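Local coordinates for response regulator (Colwellia psychrerythraea, PDB 3EQZ), which belongs to the CheY-like receiver-domain family and probably works as a switch in bacterial signalling, as response regulators in general do, at residues I78-Y83 and F106-N111; I8-T13 and I51-M56; K20-P25 and V114-L119; R37-L42 and I62-H67. All blocks are in the same frame, centred on the assembly; numbering follows the deposited sequence.

Contact 1 (I78-Y83 and F106-N111); sequences ILISGY and FTKPIN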
loop_
_atom_site.group_PDB
_atom_site.type_symbol
_atom_site.label_atom_id
_atom_site.label_comp_id
_atom_site.label_asym_id
_atom_site.label_seq_id
_atom_site.Cartn_x
_atom_site.Cartn_y
_atom_site.Cartn_z
ATOM N N ILE B 78 -11.384 -15.117 6.007
ATOM C CA ILE B 78 -10.572 -14.407 7.013
ATOM C C ILE B 78 -9.105 -14.690 6.715
ATOM O O ILE B 78 -8.752 -15.830 6.474
ATOM C CB ILE B 78 -10.874 -14.886 8.436
ATOM C CG1 ILE B 78 -12.318 -14.527 8.811
ATOM C CG2 ILE B 78 -9.875 -14.320 9.401
ATOM C CD1 ILE B 78 -12.975 -15.385 9.957
ATOM N N LEU B 79 -8.268 -13.649 6.664
ATOM C CA LEU B 79 -6.891 -13.823 6.318
ATOM C C LEU B 79 -6.014 -13.570 7.506
ATOM O O LEU B 79 -6.229 -12.631 8.258
ATOM C CB LEU B 79 -6.474 -12.891 5.195
ATOM C CG LEU B 79 -7.311 -12.925 3.933
ATOM C CD1 LEU B 79 -6.850 -11.752 3.050
ATOM C CD2 LEU B 79 -7.140 -14.309 3.173
ATOM N N ILE B 80 -4.993 -14.393 7.660
ATOM C CA ILE B 80 -4.108 -14.261 8.800
ATOM C C ILE B 80 -2.678 -14.224 8.360
ATOM O O ILE B 80 -2.304 -14.960 7.455
ATOM C CB ILE B 80 -4.322 -15.389 9.794
ATOM C CG1 ILE B 80 -5.834 -15.419 10.188
ATOM C CG2 ILE B 80 -3.402 -15.111 11.036
ATOM C CD1 ILE B 80 -6.165 -16.231 11.405
ATOM N N SER B 81 -1.899 -13.317 8.974
ATOM C CA SER B 81 -0.466 -13.146 8.645
ATOM C C SER B 81 0.166 -12.034 9.473
ATOM O O SER B 81 -0.555 -11.217 10.050
ATOM C CB SER B 81 -0.342 -12.730 7.162
ATOM O OG SER B 81 0.943 -13.058 6.661
ATOM N N GLY B 82 1.497 -11.933 9.477
ATOM C CA GLY B 82 2.167 -10.654 9.910
ATOM C C GLY B 82 1.680 -9.356 9.221
ATOM O O GLY B 82 1.406 -9.329 8.011
ATOM N N TYR B 83 1.551 -8.252 9.971
ATOM C CA TYR B 83 1.276 -6.931 9.328
ATOM C C TYR B 83 2.304 -6.688 8.222
ATOM O O TYR B 83 1.968 -6.235 7.128
ATOM C CB TYR B 83 1.358 -5.766 10.335
ATOM C CG TYR B 83 1.051 -4.412 9.721
ATOM C CD1 TYR B 83 -0.242 -3.900 9.736
ATOM C CD2 TYR B 83 2.059 -3.649 9.117
ATOM C CE1 TYR B 83 -0.531 -2.663 9.168
ATOM C CE2 TYR B 83 1.788 -2.411 8.540
ATOM C CZ TYR B 83 0.489 -1.922 8.572
ATOM O OH TYR B 83 0.207 -0.694 8.003
ATOM N N PHE B 106 -6.306 -10.697 10.495
ATOM C CA PHE B 106 -5.651 -10.726 11.791
ATOM C C PHE B 106 -4.175 -10.848 11.612
ATOM O O PHE B 106 -3.724 -11.738 10.918
ATOM C CB PHE B 106 -6.107 -11.953 12.612
ATOM C CG PHE B 106 -7.545 -11.893 13.008
ATOM C CD1 PHE B 106 -7.921 -11.389 14.274
ATOM C CD2 PHE B 106 -8.539 -12.294 12.117
ATOM C CE1 PHE B 106 -9.293 -11.327 14.661
ATOM C CE2 PHE B 106 -9.922 -12.208 12.483
ATOM C CZ PHE B 106 -10.289 -11.722 13.752
ATOM N N THR B 107 -3.419 -10.001 12.315
ATOM C CA THR B 107 -1.969 -10.093 12.297
ATOM C C THR B 107 -1.531 -11.187 13.236
ATOM O O THR B 107 -2.211 -11.503 14.229
ATOM C CB THR B 107 -1.308 -8.761 12.699
ATOM O OG1 THR B 107 -1.700 -8.440 14.036
ATOM C CG2 THR B 107 -1.833 -7.628 11.821
ATOM N N LYS B 108 -0.416 -11.807 12.884
ATOM C CA LYS B 108 0.224 -12.727 13.762
ATOM C C LYS B 108 1.357 -11.986 14.510
ATOM O O LYS B 108 1.844 -10.952 14.031
ATOM C CB LYS B 108 0.770 -13.871 12.945
ATOM C CG LYS B 108 -0.096 -15.069 12.992
ATOM C CD LYS B 108 0.090 -15.876 11.770
ATOM C CE LYS B 108 1.404 -16.513 11.779
ATOM N NZ LYS B 108 1.489 -17.586 10.746
ATOM N N PRO B 109 1.691 -12.447 15.733
ATOM C CA PRO B 109 0.935 -13.520 16.380
ATOM C C PRO B 109 -0.432 -13.019 16.818
ATOM O O PRO B 109 -0.657 -11.836 17.142
ATOM C CB PRO B 109 1.782 -13.888 17.618
ATOM C CG PRO B 109 2.471 -12.606 17.955
ATOM C CD PRO B 109 2.606 -11.776 16.670
ATOM N N ILE B 110 -1.320 -13.975 16.849
ATOM C CA ILE B 110 -2.722 -13.727 16.921
ATOM C C ILE B 110 -3.138 -13.206 18.300
ATOM O O ILE B 110 -2.672 -13.715 19.304
ATOM C CB ILE B 110 -3.421 -15.080 16.595
ATOM C CG1 ILE B 110 -4.722 -14.837 15.870
ATOM C CG2 ILE B 110 -3.538 -15.925 17.811
ATOM C CD1 ILE B 110 -4.524 -15.065 14.391
ATOM N N ASN B 111 -3.995 -12.190 18.338
ATOM C CA ASN B 111 -4.623 -11.774 19.597
ATOM C C ASN B 111 -5.852 -12.656 19.801
ATOM O O ASN B 111 -6.867 -12.514 19.121
ATOM C CB ASN B 111 -4.970 -10.268 19.599
ATOM C CG ASN B 111 -5.573 -9.828 20.918
ATOM O OD1 ASN B 111 -6.432 -10.493 21.457
ATOM N ND2 ASN B 111 -5.111 -8.720 21.447
HETATM O O HOH W 1 2.195 -8.100 12.896
#
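I78 and F106 meet obliquely: the CG2 methyl of I78 comes up to the edge of the phenyl ring, close to its plane, 3.6 Å from F106 CD2. With I78 CG1 turned anti to the carbonyl carbon (chi1 -65°), the branch methyl CG2 lies against that edge. I80, two residues on, points to the same face as F106 and touches its CB as well as I110 and K108. Its CG2 sits 3.5 Å from I110 CD1, the two isoleucines crossing at about a right angle, and the same methyl lies 3.6 Å from K108 CD. The strands are parallel neighbours, the two ends of a beta-alpha-beta unit whose helix is 87-97, and F106 N gives a hydrogen bond to L79 O (3.0 Å) while S81 N gives one to F106 O (3.1 Å). K108 lays its aliphatic part on I80, bends at chi3 (71°), and sends NZ to a salt bridge with D53, a reach that suits lysine. The K108-P109 peptide bond is cis, as is familiar at this lysine-proline pair in receiver domains. On the other face T107 CG2 rests 4.0 Å from Y83 CB, and a water joins Y83 N to K108 O.

Contact 2 (I8-T13 and I51-M56); sequences IVDDDT and ILDLMM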
loop_
_atom_site.group_PDB
_atom_site.type_symbol
_atom_site.label_atom_id
_atom_site.label_comp_id
_atom_site.label_asym_id
_atom_site.label_seq_id
_atom_site.Cartn_x
_atom_site.Cartn_y
_atom_site.Cartn_z
ATOM N N ILE B 8 -10.064 -24.228 8.464
ATOM C CA ILE B 8 -8.807 -23.611 8.814
ATOM C C ILE B 8 -7.717 -24.139 7.876
ATOM O O ILE B 8 -7.475 -25.355 7.826
ATOM C CB ILE B 8 -8.372 -23.946 10.266
ATOM C CG1 ILE B 8 -9.400 -23.398 11.244
ATOM C CG2 ILE B 8 -6.939 -23.366 10.568
ATOM C CD1 ILE B 8 -9.319 -23.973 12.658
ATOM N N VAL B 9 -7.077 -23.225 7.141
ATOM C CA VAL B 9 -6.047 -23.597 6.170
ATOM C C VAL B 9 -4.691 -22.966 6.576
ATOM O O VAL B 9 -4.477 -21.746 6.496
ATOM C CB VAL B 9 -6.478 -23.209 4.752
ATOM C CG1 VAL B 9 -5.551 -23.818 3.703
ATOM C CG2 VAL B 9 -7.963 -23.594 4.537
ATOM N N ASP B 10 -3.771 -23.813 7.026
ATOM C CA ASP B 10 -2.525 -23.326 7.610
ATOM C C ASP B 10 -1.644 -24.532 7.688
ATOM O O ASP B 10 -2.010 -25.524 8.339
ATOM C CB ASP B 10 -2.807 -22.826 9.026
ATOM C CG ASP B 10 -1.587 -22.169 9.696
ATOM O OD1 ASP B 10 -0.445 -22.213 9.143
ATOM O OD2 ASP B 10 -1.803 -21.571 10.785
ATOM N N ASP B 11 -0.481 -24.487 7.046
ATOM C CA ASP B 11 0.386 -25.678 7.078
ATOM C C ASP B 11 1.296 -25.743 8.335
ATOM O O ASP B 11 2.080 -26.667 8.502
ATOM C CB ASP B 11 1.180 -25.821 5.782
ATOM C CG ASP B 11 2.113 -24.663 5.550
ATOM O OD1 ASP B 11 2.138 -23.715 6.359
ATOM O OD2 ASP B 11 2.843 -24.706 4.563
ATOM N N ASP B 12 1.173 -24.765 9.223
ATOM C CA ASP B 12 1.954 -24.790 10.443
ATOM C C ASP B 12 1.111 -25.446 11.541
ATOM O O ASP B 12 0.043 -24.976 11.912
ATOM C CB ASP B 12 2.401 -23.380 10.830
ATOM C CG ASP B 12 3.294 -23.365 12.074
ATOM O OD1 ASP B 12 2.775 -23.413 13.210
ATOM O OD2 ASP B 12 4.526 -23.293 11.921
ATOM N N THR B 13 1.603 -26.567 12.037
ATOM C CA THR B 13 0.825 -27.405 12.923
ATOM C C THR B 13 0.462 -26.686 14.219
ATOM O O THR B 13 -0.644 -26.810 14.695
ATOM C CB THR B 13 1.578 -28.720 13.185
ATOM O OG1 THR B 13 1.633 -29.466 11.956
ATOM C CG2 THR B 13 0.835 -29.567 14.252
ATOM N N ILE B 51 -10.691 -19.655 7.227
ATOM C CA ILE B 51 -9.616 -18.911 7.874
ATOM C C ILE B 51 -8.343 -19.330 7.190
ATOM O O ILE B 51 -7.946 -20.493 7.253
ATOM C CB ILE B 51 -9.566 -19.145 9.396
ATOM C CG1 ILE B 51 -10.929 -18.798 10.043
ATOM C CG2 ILE B 51 -8.374 -18.427 10.047
ATOM C CD1 ILE B 51 -10.987 -19.162 11.579
ATOM N N LEU B 52 -7.717 -18.374 6.503
ATOM C CA LEU B 52 -6.600 -18.672 5.620
ATOM C C LEU B 52 -5.308 -18.010 6.118
ATOM O O LEU B 52 -5.241 -16.763 6.195
ATOM C CB LEU B 52 -6.900 -18.223 4.183
ATOM C CG LEU B 52 -5.750 -18.396 3.128
ATOM C CD1 LEU B 52 -5.263 -19.880 3.001
ATOM C CD2 LEU B 52 -6.112 -17.841 1.716
ATOM N N ASP B 53 -4.305 -18.822 6.496
ATOM C CA ASP B 53 -2.997 -18.259 6.815
ATOM C C ASP B 53 -2.292 -18.041 5.491
ATOM O O ASP B 53 -2.338 -18.911 4.654
ATOM C CB ASP B 53 -2.144 -19.153 7.757
ATOM C CG ASP B 53 -0.822 -18.444 8.218
ATOM O OD1 ASP B 53 -0.751 -17.969 9.388
ATOM O OD2 ASP B 53 0.123 -18.314 7.408
ATOM N N LEU B 54 -1.654 -16.881 5.298
ATOM C CA LEU B 54 -1.025 -16.577 4.025
ATOM C C LEU B 54 0.210 -17.435 3.817
ATOM O O LEU B 54 0.677 -17.582 2.711
ATOM C CB LEU B 54 -0.606 -15.106 3.935
ATOM C CG LEU B 54 -1.713 -14.059 3.851
ATOM C CD1 LEU B 54 -1.056 -12.688 3.689
ATOM C CD2 LEU B 54 -2.720 -14.334 2.743
ATOM N N MET B 55 0.755 -17.962 4.910
ATOM C CA MET B 55 1.862 -18.910 4.825
ATOM C C MET B 55 3.098 -18.243 4.200
ATOM O O MET B 55 3.867 -18.889 3.452
ATOM C CB MET B 55 1.407 -20.153 4.032
ATOM C CG MET B 55 0.464 -21.117 4.873
ATOM S SD MET B 55 -0.307 -22.515 3.996
ATOM C CE MET B 55 -1.782 -21.821 3.197
ATOM N N MET B 56 3.294 -16.947 4.491
ATOM C CA MET B 56 4.480 -16.246 3.978
ATOM C C MET B 56 5.662 -16.942 4.683
ATOM O O MET B 56 5.537 -17.292 5.872
ATOM C CB MET B 56 4.429 -14.757 4.339
ATOM C CG MET B 56 3.479 -13.905 3.467
ATOM S SD MET B 56 4.006 -13.869 1.755
ATOM C CE MET B 56 2.583 -14.473 0.934
HETATM O O HOH W 2 -2.139 -18.906 11.548
HETATM O O HOH W 3 1.800 -20.780 8.533
#
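The acidic pocket of the receiver domain lies where D10 and D53 face each other at the C-terminal ends of two central parallel strands. Their carboxylates are stacked with planes 14° apart, D10 CG lying 3.6 Å from D53 CB, while D10 OD2 and D53 OD1 stay 4.0 Å apart. Two waters span the carboxylates: one donates to D10 OD2 and D53 OD1, the other to D10 OD1 and, weakly, D53 OD2. K108 NZ is a further partner of D53 OD1. Such a cluster of aspartates after the first strand, set against one at the end of the third, is a hallmark of the CheY-like fold. Each acid is also fixed by an Asx turn. D12 N bonds to D10 OD1 from above the carboxylate plane (3.0 Å), and D53 OD2 accepts from M55 N on its anti side; T15 OG1 holds D10 OD2 as well. Toward the start of the strands V9 N donates to I51 O (2.9 Å, 171°) and D53 N to V9 O (2.9 Å). The branched V9 packs its CB against L52 CD1 at 4.0 Å. M55, bent at chi3 (-83°), lays its sulfur alongside D11, whose backbone N gives SD a weak hydrogen bond.

Contact 3 (K20-P25 and V114-L119); sequences KTIVEP and VLTCFL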
loop_
_atom_site.group_PDB
_atom_site.type_symbol
_atom_site.label_atom_id
_atom_site.label_comp_id
_atom_site.label_asym_id
_atom_site.label_seq_id
_atom_site.Cartn_x
_atom_site.Cartn_y
_atom_site.Cartn_z
ATOM N N LYS B 20 -7.667 -23.747 15.724
ATOM C CA LYS B 20 -8.695 -24.758 15.986
ATOM C C LYS B 20 -9.243 -24.740 17.430
ATOM O O LYS B 20 -10.429 -24.921 17.649
ATOM C CB LYS B 20 -8.210 -26.176 15.653
ATOM C CG LYS B 20 -9.383 -27.165 15.728
ATOM C CD LYS B 20 -9.055 -28.536 15.120
ATOM C CE LYS B 20 -10.341 -29.262 14.842
ATOM N NZ LYS B 20 -10.119 -30.701 14.446
ATOM N N THR B 21 -8.383 -24.556 18.415
ATOM C CA THR B 21 -8.881 -24.526 19.776
ATOM C C THR B 21 -9.707 -23.263 20.063
ATOM O O THR B 21 -10.611 -23.292 20.885
ATOM C CB THR B 21 -7.751 -24.698 20.816
ATOM O OG1 THR B 21 -6.842 -23.591 20.730
ATOM C CG2 THR B 21 -6.981 -26.014 20.584
ATOM N N ILE B 22 -9.442 -22.174 19.355
ATOM C CA ILE B 22 -10.220 -20.968 19.525
ATOM C C ILE B 22 -11.576 -21.070 18.827
ATOM O O ILE B 22 -12.564 -20.571 19.315
ATOM C CB ILE B 22 -9.431 -19.713 19.010
ATOM C CG1 ILE B 22 -8.339 -19.354 19.997
ATOM C CG2 ILE B 22 -10.364 -18.493 18.852
ATOM C CD1 ILE B 22 -7.172 -18.667 19.354
ATOM N N VAL B 23 -11.629 -21.734 17.674
ATOM C CA VAL B 23 -12.868 -21.808 16.913
ATOM C C VAL B 23 -13.842 -22.860 17.443
ATOM O O VAL B 23 -15.071 -22.706 17.357
ATOM C CB VAL B 23 -12.590 -22.134 15.394
ATOM C CG1 VAL B 23 -13.898 -22.434 14.663
ATOM C CG2 VAL B 23 -11.777 -20.998 14.684
ATOM N N GLU B 24 -13.315 -23.969 17.921
ATOM C CA GLU B 24 -14.213 -25.085 18.133
ATOM C C GLU B 24 -15.290 -24.826 19.208
ATOM O O GLU B 24 -16.418 -25.264 19.064
ATOM C CB GLU B 24 -13.420 -26.347 18.471
ATOM C CG GLU B 24 -14.242 -27.615 18.302
ATOM C CD GLU B 24 -13.363 -28.881 18.199
ATOM O OE1 GLU B 24 -12.167 -28.800 18.557
ATOM O OE2 GLU B 24 -13.861 -29.940 17.746
ATOM N N PRO B 25 -14.949 -24.113 20.302
ATOM C CA PRO B 25 -16.040 -23.875 21.272
ATOM C C PRO B 25 -17.147 -23.027 20.687
ATOM O O PRO B 25 -18.260 -22.995 21.228
ATOM C CB PRO B 25 -15.334 -23.098 22.414
ATOM C CG PRO B 25 -13.935 -23.650 22.410
ATOM C CD PRO B 25 -13.633 -23.769 20.868
ATOM N N VAL B 114 -9.219 -10.936 20.722
ATOM C CA VAL B 114 -9.947 -10.290 19.597
ATOM C C VAL B 114 -10.588 -11.339 18.675
ATOM O O VAL B 114 -11.720 -11.170 18.237
ATOM C CB VAL B 114 -9.036 -9.339 18.738
ATOM C CG1 VAL B 114 -9.734 -8.903 17.461
ATOM C CG2 VAL B 114 -8.630 -8.123 19.523
ATOM N N LEU B 115 -9.880 -12.433 18.401
ATOM C CA LEU B 115 -10.408 -13.459 17.496
ATOM C C LEU B 115 -11.650 -14.153 18.115
ATOM O O LEU B 115 -12.638 -14.413 17.462
ATOM C CB LEU B 115 -9.311 -14.491 17.161
ATOM C CG LEU B 115 -9.795 -15.607 16.219
ATOM C CD1 LEU B 115 -10.418 -15.125 14.910
ATOM C CD2 LEU B 115 -8.648 -16.588 15.881
ATOM N N THR B 116 -11.574 -14.448 19.390
ATOM C CA THR B 116 -12.702 -15.093 20.106
ATOM C C THR B 116 -13.929 -14.182 20.096
ATOM O O THR B 116 -15.058 -14.601 19.779
ATOM C CB THR B 116 -12.289 -15.391 21.559
ATOM O OG1 THR B 116 -11.195 -16.308 21.533
ATOM C CG2 THR B 116 -13.473 -16.041 22.326
ATOM N N CYS B 117 -13.669 -12.914 20.394
ATOM C CA CYS B 117 -14.699 -11.895 20.362
ATOM C C CYS B 117 -15.352 -11.744 18.947
ATOM O O CYS B 117 -16.595 -11.801 18.788
ATOM C CB CYS B 117 -14.086 -10.588 20.854
ATOM S SG CYS B 117 -15.305 -9.304 21.071
ATOM N N PHE B 118 -14.519 -11.639 17.906
ATOM C CA PHE B 118 -15.035 -11.589 16.540
ATOM C C PHE B 118 -15.867 -12.825 16.120
ATOM O O PHE B 118 -16.956 -12.709 15.545
ATOM C CB PHE B 118 -13.904 -11.344 15.526
ATOM C CG PHE B 118 -14.396 -11.323 14.101
ATOM C CD1 PHE B 118 -15.219 -10.295 13.650
ATOM C CD2 PHE B 118 -14.069 -12.343 13.225
ATOM C CE1 PHE B 118 -15.714 -10.293 12.336
ATOM C CE2 PHE B 118 -14.546 -12.347 11.925
ATOM C CZ PHE B 118 -15.350 -11.311 11.469
ATOM N N LEU B 119 -15.337 -14.025 16.350
ATOM C CA LEU B 119 -16.095 -15.219 15.966
ATOM C C LEU B 119 -17.401 -15.329 16.777
ATOM O O LEU B 119 -18.422 -15.771 16.275
ATOM C CB LEU B 119 -15.254 -16.463 16.163
ATOM C CG LEU B 119 -13.991 -16.591 15.260
ATOM C CD1 LEU B 119 -13.171 -17.793 15.648
ATOM C CD2 LEU B 119 -14.409 -16.690 13.803
#
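I22 meets three residues of the last helix through a single methyl, CG2, and most of the contact is apolar. That methyl stands anti to the backbone N (chi1 -75° for CG1) and projects toward the partner helix. It lies 3.9 Å from L115 CD2, the two side chains crossing at a slant, and 4.3 Å from L119 CD1, so it fits between leucines one helical turn apart. V23, next along the first helix, adds a second apolar touch: its CG2 approaches L119 CD1 at 3.6 Å, the pair meeting almost at right angles. Beta-branched side chains suit this place, since their CG2 methyls sit close to the helix backbone and let the helices come near, with I22 CA only 6.4 Å from T116 CA.

The one polar atom that takes part is T116 OG1, 3.6 Å from I22 CG2. This is a van der Waals touch, not a bond; the hydroxyl is anti to the carbonyl carbon (chi1 -62°) and bonds back to T112 O in its own helix. A threonine can thus sit beside a methyl with its polar group satisfied.

Outside the two segments, V23 also touches V6 and V30, L115 touches F106, and L119 touches I26 and F27. First and last helix packed together on one face of a central parallel sheet is the arrangement typical of the CheY-like receiver fold.

Contact 4 (R37-L42 and I62-H67); sequences RAFLTL and IEVIRH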
loop_
_atom_site.group_PDB
_atom_site.type_symbol
_atom_site.label_atom_id
_atom_site.label_comp_id
_atom_site.label_asym_id
_atom_site.label_seq_id
_atom_site.Cartn_x
_atom_site.Cartn_y
_atom_site.Cartn_z
ATOM N N ARG B 37 -3.535 -27.822 -0.927
ATOM C CA ARG B 37 -4.091 -28.404 -2.148
ATOM C C ARG B 37 -5.212 -29.379 -1.903
ATOM O O ARG B 37 -6.049 -29.592 -2.739
ATOM C CB ARG B 37 -3.031 -29.111 -2.950
ATOM C CG ARG B 37 -3.699 -29.739 -4.133
ATOM C CD ARG B 37 -2.718 -30.323 -5.075
ATOM N NE ARG B 37 -3.464 -30.814 -6.221
ATOM C CZ ARG B 37 -4.756 -30.575 -6.429
ATOM N NH1 ARG B 37 -5.456 -29.820 -5.565
ATOM N NH2 ARG B 37 -5.341 -31.089 -7.511
ATOM N N ALA B 38 -5.225 -29.996 -0.737
ATOM C CA ALA B 38 -6.320 -30.888 -0.427
ATOM C C ALA B 38 -7.554 -30.048 -0.163
ATOM O O ALA B 38 -8.691 -30.402 -0.542
ATOM C CB ALA B 38 -5.971 -31.746 0.822
ATOM N N PHE B 39 -7.340 -28.920 0.510
ATOM C CA PHE B 39 -8.458 -28.028 0.775
ATOM C C PHE B 39 -9.076 -27.563 -0.531
ATOM O O PHE B 39 -10.288 -27.405 -0.633
ATOM C CB PHE B 39 -8.015 -26.830 1.602
ATOM C CG PHE B 39 -9.014 -25.699 1.591
ATOM C CD1 PHE B 39 -10.159 -25.759 2.379
ATOM C CD2 PHE B 39 -8.783 -24.569 0.836
ATOM C CE1 PHE B 39 -11.084 -24.718 2.388
ATOM C CE2 PHE B 39 -9.677 -23.531 0.829
ATOM C CZ PHE B 39 -10.833 -23.605 1.617
ATOM N N LEU B 40 -8.247 -27.380 -1.541
ATOM C CA LEU B 40 -8.724 -26.820 -2.818
ATOM C C LEU B 40 -9.593 -27.769 -3.644
ATOM O O LEU B 40 -10.134 -27.382 -4.671
ATOM C CB LEU B 40 -7.549 -26.309 -3.649
ATOM C CG LEU B 40 -6.876 -25.036 -3.110
ATOM C CD1 LEU B 40 -5.778 -24.534 -4.017
ATOM C CD2 LEU B 40 -7.944 -23.950 -2.883
ATOM N N THR B 41 -9.751 -29.005 -3.200
ATOM C CA THR B 41 -10.601 -29.942 -3.939
ATOM C C THR B 41 -12.036 -29.731 -3.502
ATOM O O THR B 41 -12.978 -30.163 -4.188
ATOM C CB THR B 41 -10.200 -31.434 -3.668
ATOM O OG1 THR B 41 -10.360 -31.741 -2.275
ATOM C CG2 THR B 41 -8.732 -31.699 -4.074
ATOM N N LEU B 42 -12.211 -29.047 -2.366
ATOM C CA LEU B 42 -13.553 -28.849 -1.791
ATOM C C LEU B 42 -14.330 -27.782 -2.526
ATOM O O LEU B 42 -13.753 -26.832 -3.043
ATOM C CB LEU B 42 -13.466 -28.442 -0.321
ATOM C CG LEU B 42 -12.858 -29.450 0.639
ATOM C CD1 LEU B 42 -12.849 -28.894 2.027
ATOM C CD2 LEU B 42 -13.678 -30.724 0.546
ATOM N N ILE B 62 -1.395 -17.209 -1.373
ATOM C CA ILE B 62 -1.785 -16.579 -2.629
ATOM C C ILE B 62 -2.433 -17.534 -3.616
ATOM O O ILE B 62 -3.390 -17.178 -4.303
ATOM C CB ILE B 62 -0.576 -15.891 -3.292
ATOM C CG1 ILE B 62 0.087 -14.989 -2.251
ATOM C CG2 ILE B 62 -1.053 -15.013 -4.441
ATOM C CD1 ILE B 62 -0.933 -14.135 -1.484
ATOM N N GLU B 63 -1.933 -18.756 -3.708
ATOM C CA GLU B 63 -2.579 -19.757 -4.601
ATOM C C GLU B 63 -4.006 -20.132 -4.177
ATOM O O GLU B 63 -4.881 -20.393 -5.006
ATOM C CB GLU B 63 -1.732 -21.051 -4.658
ATOM C CG GLU B 63 -2.291 -22.108 -5.685
ATOM C CD GLU B 63 -2.738 -21.460 -7.040
ATOM O OE1 GLU B 63 -2.188 -20.397 -7.401
ATOM O OE2 GLU B 63 -3.647 -21.985 -7.745
ATOM N N VAL B 64 -4.260 -20.201 -2.880
ATOM C CA VAL B 64 -5.626 -20.495 -2.441
ATOM C C VAL B 64 -6.549 -19.327 -2.837
ATOM O O VAL B 64 -7.649 -19.539 -3.321
ATOM C CB VAL B 64 -5.626 -20.742 -0.913
ATOM C CG1 VAL B 64 -7.022 -20.719 -0.309
ATOM C CG2 VAL B 64 -4.867 -22.082 -0.582
ATOM N N ILE B 65 -6.079 -18.082 -2.648
ATOM C CA ILE B 65 -6.850 -16.903 -3.060
ATOM C C ILE B 65 -7.145 -16.908 -4.545
ATOM O O ILE B 65 -8.303 -16.746 -4.957
ATOM C CB ILE B 65 -6.111 -15.592 -2.653
ATOM C CG1 ILE B 65 -6.195 -15.424 -1.139
ATOM C CG2 ILE B 65 -6.702 -14.379 -3.385
ATOM C CD1 ILE B 65 -5.276 -14.316 -0.610
ATOM N N ARG B 66 -6.098 -17.105 -5.357
ATOM C CA ARG B 66 -6.258 -17.286 -6.807
ATOM C C ARG B 66 -7.281 -18.393 -7.141
ATOM O O ARG B 66 -8.182 -18.196 -7.917
ATOM C CB ARG B 66 -4.915 -17.631 -7.486
ATOM C CG ARG B 66 -4.980 -17.342 -9.005
ATOM C CD ARG B 66 -4.165 -18.271 -9.905
ATOM N NE ARG B 66 -4.342 -19.662 -9.563
ATOM C CZ ARG B 66 -5.318 -20.442 -10.019
ATOM N NH1 ARG B 66 -6.236 -19.966 -10.863
ATOM N NH2 ARG B 66 -5.391 -21.710 -9.593
ATOM N N HIS B 67 -7.123 -19.574 -6.560
ATOM C CA HIS B 67 -8.089 -20.647 -6.849
ATOM C C HIS B 67 -9.523 -20.252 -6.455
ATOM O O HIS B 67 -10.465 -20.401 -7.226
ATOM C CB HIS B 67 -7.673 -21.932 -6.116
ATOM C CG HIS B 67 -8.626 -23.075 -6.331
ATOM N ND1 HIS B 67 -8.432 -24.034 -7.314
ATOM C CD2 HIS B 67 -9.779 -23.406 -5.698
ATOM C CE1 HIS B 67 -9.433 -24.901 -7.280
ATOM N NE2 HIS B 67 -10.264 -24.541 -6.308
#
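L40 lies over one face of the H67 imidazole. Its CB stands 4.1 Å from the ring centroid and only 6° off the ring normal, a CH-pi contact. The two side chains slide past each other in opposite directions, H67 reaching out from its helix with CG anti to the backbone N (chi1 179°) while L40 reaches in. Both branches of the leucine find a partner, which suits it to the place: CD2 meets H67 CD2 (3.4 Å) and V64 CG1 (4.2 Å), while CD1 lies against H67 CB (3.8 Å). H67 NE2 passes near L40 O, but the angle is too poor for a hydrogen bond. Beside this pair F39 CE2 lies 4.0 Å from V64 CG1, the side chains crossing at about a right angle.

One shell out, a type I turn from F39 to L42 carries L40, and T41 bonds back to A38 O through both OG1 (2.8 Å) and its backbone N. Within helix 60-70, of which H67 is part, R66 ties adjacent turns by gripping E63 side-on, NE to OE1 and NH2 to OE2, both oxygens using their syn lone pairs; R66 NH1 also has a salt bridge to E70. The H67 ring in turn meets that of H71.

Further in, F39 packs on F7, V9 and I50 and V64 on L52, so helices 36-39 and 60-70 lie against one face of the sheet, over strands 6-9 and 49-53.

In the fold
The four contacts are built on and around one five-stranded parallel sheet, ordered 30-33, 6-9, 49-53, 76-81, 101-107. Contacts 1 and 2 lie within it, their centres about 10 Å apart, sharing the border between strands 49-53 and 76-81; contact 2 closes along the chain before contact 1 opens. Contacts 3 and 4 pair helices on opposite sides of the chain's centre, about 23 Å apart between centres and about 13 Å between nearest atoms. Both touch contact 2, with which their segments alternate along the chain. Helices thus cover both faces of the sheet in a three-layer alpha/beta/alpha fold, and contacts 1 and 2 meet at the acidic pocket through the K108-D53 salt bridge.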